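PDB 5YYL: major royal jelly protein 1 from Apis mellifera, which is the most abundant protein of royal jelly, probably nourishing larvae as food, and binds the sterol 24-methylenecholesterol. Local coordinates for residues V78-Y83 / S89-S94; D74-T79 / F400-A405. All blocks are in the same frame, centred on the assembly; numbering follows the deposited sequence.

How the contacts relate
Major royal jelly protein 1 is a beta-propeller, and the two contacts illustrate the two kinds of packing such a fold needs: within a blade and between blades. Contact 1 pairs neighbouring strands of one four-stranded blade, whereas contact 2 sets that blade against the mixed sheet containing strand 400-406. Their centres lie 11 Å apart; their segments share V78 and T79, and V78 touches across both. A probable hydrogen bond from I93 N to I76 O (3.0 Å) also joins them. Neither belongs to the sterol pocket, although I373 and I430 of that pocket lie in the same mixed sheet as strand 400-406. R82 of contact 1 has its side chain about 9 Å from a bound N-acetylglucosamine.

Contact 1: V78-Y83 / S89-S94; sequences VTMLRY and SLNVIS
V78 and T79 pair with N91 and L90 on the two inner strands of a four-stranded antiparallel propeller blade, forming a beta hairpin. The pairing is tightest where it nears the connecting loop. There S89, just ahead of strand 90-94, grips M80 through both its N and its O: M80 N donates to S89 O at 2.8 Å, while S89 OG donates to M80 O at 2.7 Å, in the carbonyl plane. With chi1 at -171°, the serine hydroxyl lies opposite its own backbone N and extends across to that carbonyl; A124 N bonds to the same hydroxyl, tying the hairpin to the following blade. R82 curls back at chi2 and chi3, bringing one guanidinium face over S89 N, which sits 3.8 Å above the plane and toward the rim. Its nitrogens bond to the carbonyls of V86, A113, I121 and V122, so a buried charge is met by backbone oxygens.

Further along, the grip weakens. V78 N gives N91 O a good bond of 2.9 Å, but V78 O receives only two weak ones from N91, from its N and from its ND2. The other end of this amide, OD1, pairs with S88 OG, which helps fix its rotation, and the M80 side chain crosses that of N91 at about a right angle, with M80 CE 4.0 Å from N91 ND2. L104 of strand 102-106 backs both side chains. On the face carrying T79 and L90, the two meet only through methyl groups. Toward the partly exposed I93 the side chains meet by apolar packing, V78 CG2 lying 3.8 Å from I93 CG1, while I93 N probably bonds to I76 O.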
loop_
_atom_site.group_PDB
_atom_site.type_symbol
_atom_site.label_atom_id
_atom_site.label_comp_id
_atom_site.label_asym_id
_atom_site.label_seq_id
_atom_site.Cartn_x
_atom_site.Cartn_y
_atom_site.Cartn_z
ATOM N N VAL A 78 4.301 30.973 18.085
ATOM C CA VAL A 78 3.553 32.218 18.262
ATOM C C VAL A 78 4.249 32.993 19.358
ATOM O O VAL A 78 4.366 32.485 20.468
ATOM C CB VAL A 78 2.093 31.961 18.675
ATOM C CG1 VAL A 78 1.361 33.279 18.900
ATOM C CG2 VAL A 78 1.374 31.121 17.616
ATOM N N THR A 79 4.744 34.194 19.051
ATOM C CA THR A 79 5.461 35.001 20.041
ATOM C C THR A 79 4.563 36.097 20.563
ATOM O O THR A 79 3.803 36.691 19.808
ATOM C CB THR A 79 6.761 35.632 19.532
ATOM O OG1 THR A 79 6.467 36.732 18.665
ATOM C CG2 THR A 79 7.619 34.627 18.845
ATOM N N MET A 80 4.662 36.350 21.862
ATOM C CA MET A 80 3.804 37.322 22.511
ATOM C C MET A 80 4.635 38.498 23.041
ATOM O O MET A 80 5.718 38.308 23.651
ATOM C CB MET A 80 3.015 36.661 23.637
ATOM C CG MET A 80 1.607 37.219 23.792
ATOM S SD MET A 80 0.385 36.731 22.550
ATOM C CE MET A 80 0.885 35.043 22.199
ATOM N N LEU A 81 4.128 39.706 22.767
ATOM C CA LEU A 81 4.702 40.934 23.318
ATOM C C LEU A 81 4.540 40.871 24.825
ATOM O O LEU A 81 3.420 40.696 25.321
ATOM C CB LEU A 81 3.979 42.184 22.802
ATOM C CG LEU A 81 4.166 42.571 21.336
ATOM C CD1 LEU A 81 3.313 43.774 20.994
ATOM C CD2 LEU A 81 5.631 42.814 21.045
ATOM N N ARG A 82 5.653 41.016 25.538
ATOM C CA ARG A 82 5.667 40.853 26.996
ATOM C C ARG A 82 5.153 42.090 27.703
ATOM O O ARG A 82 5.916 42.937 28.130
ATOM C CB ARG A 82 7.067 40.502 27.497
ATOM C CG ARG A 82 7.130 40.199 28.979
ATOM C CD ARG A 82 6.592 38.805 29.322
ATOM N NE ARG A 82 7.641 37.825 29.070
ATOM C CZ ARG A 82 7.702 36.596 29.569
ATOM N NH1 ARG A 82 6.741 36.123 30.371
ATOM N NH2 ARG A 82 8.745 35.820 29.243
ATOM N N TYR A 83 3.840 42.177 27.804
ATOM C CA TYR A 83 3.200 43.123 28.693
ATOM C C TYR A 83 3.058 42.498 30.093
ATOM O O TYR A 83 3.542 41.389 30.340
ATOM C CB TYR A 83 1.862 43.603 28.120
ATOM C CG TYR A 83 2.004 44.659 27.048
ATOM C CD1 TYR A 83 1.478 45.931 27.230
ATOM C CD2 TYR A 83 2.671 44.392 25.847
ATOM C CE1 TYR A 83 1.600 46.906 26.255
ATOM C CE2 TYR A 83 2.802 45.367 24.867
ATOM C CZ TYR A 83 2.259 46.624 25.077
ATOM O OH TYR A 83 2.372 47.614 24.129
ATOM N N SER A 89 6.606 34.249 26.454
ATOM C CA SER A 89 6.763 35.033 25.231
ATOM C C SER A 89 6.943 34.133 24.020
ATOM O O SER A 89 6.240 34.307 23.038
ATOM C CB SER A 89 7.945 35.985 25.331
ATOM O OG SER A 89 7.916 36.859 24.224
ATOM N N LEU A 90 7.893 33.208 24.095
ATOM C CA LEU A 90 8.130 32.248 23.034
ATOM C C LEU A 90 7.263 31.000 23.243
ATOM O O LEU A 90 7.474 30.249 24.198
ATOM C CB LEU A 90 9.613 31.871 22.986
ATOM C CG LEU A 90 10.044 30.925 21.869
ATOM C CD1 LEU A 90 9.642 31.457 20.502
ATOM C CD2 LEU A 90 11.543 30.714 21.938
ATOM N N ASN A 91 6.294 30.782 22.348
ATOM C CA ASN A 91 5.337 29.656 22.460
ATOM C C ASN A 91 5.165 28.842 21.180
ATOM O O ASN A 91 5.590 29.264 20.114
ATOM C CB ASN A 91 3.955 30.176 22.860
ATOM C CG ASN A 91 4.032 31.247 23.913
ATOM O OD1 ASN A 91 4.615 31.023 24.972
ATOM N ND2 ASN A 91 3.477 32.422 23.623
ATOM N N VAL A 92 4.545 27.666 21.326
ATOM C CA VAL A 92 4.001 26.890 20.206
ATOM C C VAL A 92 2.533 26.640 20.465
ATOM O O VAL A 92 2.086 26.740 21.596
ATOM C CB VAL A 92 4.714 25.543 19.955
ATOM C CG1 VAL A 92 6.151 25.774 19.549
ATOM C CG2 VAL A 92 4.660 24.639 21.162
ATOM N N ILE A 93 1.791 26.321 19.410
ATOM C CA ILE A 93 0.382 25.987 19.540
ATOM C C ILE A 93 0.340 24.542 19.979
ATOM O O ILE A 93 1.075 23.715 19.452
ATOM C CB ILE A 93 -0.418 26.198 18.244
ATOM C CG1 ILE A 93 -0.201 27.626 17.720
ATOM C CG2 ILE A 93 -1.904 25.963 18.492
ATOM C CD1 ILE A 93 -1.024 27.978 16.489
ATOM N N SER A 94 -0.508 24.264 20.968
ATOM C CA SER A 94 -0.651 22.939 21.554
ATOM C C SER A 94 -1.852 22.207 20.977
ATOM O O SER A 94 -2.674 22.778 20.236
ATOM C CB SER A 94 -0.845 23.065 23.064
ATOM O OG SER A 94 -2.166 23.524 23.364
#

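Contact 2: D74-T79 / F400-A405; sequences DKIFVT and FRIMNA
I76 and V78 face I402 across the seam between two sheets of the beta-propeller, a purely apolar meeting in which the two sheets touch through side chains. The first shell is small, burying 81 Å² in total, and the backbones stay well apart: even the nearest CA atoms, those of V78 and I402, are 9.7 Å from each other. One methyl group does the bridging. In I402 CD1 is anti to CA (chi2 176°), which carries it out from the strand to within 3.9 Å of I76 CG2. V78 adds a more distant touch to the same methyl, its CG2 lying 4.3 Å from I402 CD1. The two isoleucines run alongside each other in opposite directions, so that the end of one passes a branch methyl of the other.

Around these methyl groups, I402 also packs on I69 of strand 65-72 and on W37 of strand 33-37, while I76 rests on Q71 and V78 on F40. F40 in turn meets the ring of F400, extending the apolar seam toward the beginning of the segment. The backbones are positioned by their own sheets. Strand 75-81 lies between strands 65-72 and 90-94, and strand 400-406 pairs with strands 33-37 and 373-383. F77, pointing away from the seam, meets the ring of Y107 edge-to-face on the opposite face of the strand.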
loop_
_atom_site.group_PDB
_atom_site.type_symbol
_atom_site.label_atom_id
_atom_site.label_comp_id
_atom_site.label_asym_id
_atom_site.label_seq_id
_atom_site.Cartn_x
_atom_site.Cartn_y
_atom_site.Cartn_z
ATOM N N ASP A 74 5.680 19.907 12.921
ATOM C CA ASP A 74 4.344 19.992 13.549
ATOM C C ASP A 74 4.131 21.228 14.430
ATOM O O ASP A 74 3.006 21.482 14.868
ATOM C CB ASP A 74 4.021 18.718 14.356
ATOM C CG ASP A 74 5.131 18.312 15.324
ATOM O OD1 ASP A 74 6.277 18.821 15.215
ATOM O OD2 ASP A 74 4.838 17.485 16.206
ATOM N N LYS A 75 5.201 21.997 14.653
ATOM C CA LYS A 75 5.168 23.168 15.520
ATOM C C LYS A 75 4.775 24.416 14.734
ATOM O O LYS A 75 5.262 24.633 13.634
ATOM C CB LYS A 75 6.541 23.361 16.178
ATOM C CG LYS A 75 7.015 22.151 16.969
ATOM C CD LYS A 75 8.486 22.258 17.373
ATOM C CE LYS A 75 9.070 20.908 17.803
ATOM N NZ LYS A 75 8.257 20.217 18.856
ATOM N N ILE A 76 3.859 25.199 15.297
ATOM C CA ILE A 76 3.556 26.548 14.848
ATOM C C ILE A 76 3.965 27.451 16.004
ATOM O O ILE A 76 3.355 27.387 17.063
ATOM C CB ILE A 76 2.037 26.743 14.591
ATOM C CG1 ILE A 76 1.528 25.871 13.439
ATOM C CG2 ILE A 76 1.706 28.209 14.330
ATOM C CD1 ILE A 76 1.983 26.284 12.055
ATOM N N PHE A 77 4.985 28.288 15.811
ATOM C CA PHE A 77 5.434 29.218 16.858
ATOM C C PHE A 77 4.551 30.450 16.896
ATOM O O PHE A 77 4.059 30.881 15.874
ATOM C CB PHE A 77 6.902 29.578 16.684
ATOM C CG PHE A 77 7.813 28.404 16.875
ATOM C CD1 PHE A 77 8.189 27.986 18.161
ATOM C CD2 PHE A 77 8.263 27.669 15.787
ATOM C CE1 PHE A 77 9.010 26.882 18.341
ATOM C CE2 PHE A 77 9.107 26.569 15.962
ATOM C CZ PHE A 77 9.481 26.180 17.243
ATOM N N VAL A 78 4.301 30.973 18.085
ATOM C CA VAL A 78 3.553 32.218 18.262
ATOM C C VAL A 78 4.249 32.993 19.358
ATOM O O VAL A 78 4.366 32.485 20.468
ATOM C CB VAL A 78 2.093 31.961 18.675
ATOM C CG1 VAL A 78 1.361 33.279 18.900
ATOM C CG2 VAL A 78 1.374 31.121 17.616
ATOM N N THR A 79 4.744 34.194 19.051
ATOM C CA THR A 79 5.461 35.001 20.041
ATOM C C THR A 79 4.563 36.097 20.563
ATOM O O THR A 79 3.803 36.691 19.808
ATOM C CB THR A 79 6.761 35.632 19.532
ATOM O OG1 THR A 79 6.467 36.732 18.665
ATOM C CG2 THR A 79 7.619 34.627 18.845
ATOM N N PHE A 400 -7.228 37.575 16.439
ATOM C CA PHE A 400 -5.931 37.176 15.972
ATOM C C PHE A 400 -6.081 35.955 15.087
ATOM O O PHE A 400 -6.718 34.978 15.478
ATOM C CB PHE A 400 -5.049 36.870 17.186
ATOM C CG PHE A 400 -5.161 37.898 18.279
ATOM C CD1 PHE A 400 -4.518 39.114 18.167
ATOM C CD2 PHE A 400 -5.933 37.657 19.407
ATOM C CE1 PHE A 400 -4.639 40.073 19.161
ATOM C CE2 PHE A 400 -6.050 38.615 20.412
ATOM C CZ PHE A 400 -5.391 39.817 20.295
ATOM N N ARG A 401 -5.492 36.009 13.892
ATOM C CA ARG A 401 -5.677 34.978 12.870
ATOM C C ARG A 401 -4.367 34.578 12.238
ATOM O O ARG A 401 -3.563 35.428 11.912
ATOM C CB ARG A 401 -6.582 35.516 11.775
ATOM C CG ARG A 401 -7.958 35.955 12.244
ATOM C CD ARG A 401 -8.808 36.311 11.047
ATOM N NE ARG A 401 -10.208 36.508 11.392
ATOM C CZ ARG A 401 -10.698 37.566 12.030
ATOM N NH1 ARG A 401 -9.901 38.560 12.442
ATOM N NH2 ARG A 401 -12.005 37.618 12.273
ATOM N N ILE A 402 -4.151 33.282 12.063
ATOM C CA ILE A 402 -3.084 32.798 11.194
ATOM C C ILE A 402 -3.758 32.280 9.931
ATOM O O ILE A 402 -4.436 31.267 9.967
ATOM C CB ILE A 402 -2.257 31.682 11.841
ATOM C CG1 ILE A 402 -1.512 32.229 13.067
ATOM C CG2 ILE A 402 -1.295 31.085 10.814
ATOM C CD1 ILE A 402 -0.735 31.183 13.859
ATOM N N MET A 403 -3.593 32.999 8.832
ATOM C CA MET A 403 -4.110 32.573 7.549
ATOM C C MET A 403 -2.975 31.950 6.744
ATOM O O MET A 403 -1.814 31.973 7.157
ATOM C CB MET A 403 -4.727 33.736 6.804
ATOM C CG MET A 403 -5.914 34.335 7.535
ATOM S SD MET A 403 -6.317 35.959 6.871
ATOM C CE MET A 403 -5.499 36.919 8.132
ATOM N N ASN A 404 -3.340 31.310 5.635
ATOM C CA ASN A 404 -2.353 30.739 4.731
ATOM C C ASN A 404 -2.913 30.585 3.341
ATOM O O ASN A 404 -4.106 30.766 3.126
ATOM C CB ASN A 404 -1.746 29.411 5.267
ATOM C CG ASN A 404 -2.742 28.266 5.306
ATOM O OD1 ASN A 404 -3.971 28.474 5.290
ATOM N ND2 ASN A 404 -2.220 27.034 5.347
ATOM N N ALA A 405 -2.025 30.309 2.392
ATOM C CA ALA A 405 -2.394 30.160 0.985
ATOM C C ALA A 405 -1.207 29.685 0.185
ATOM O O ALA A 405 -0.049 29.874 0.585
ATOM C CB ALA A 405 -2.889 31.467 0.421
#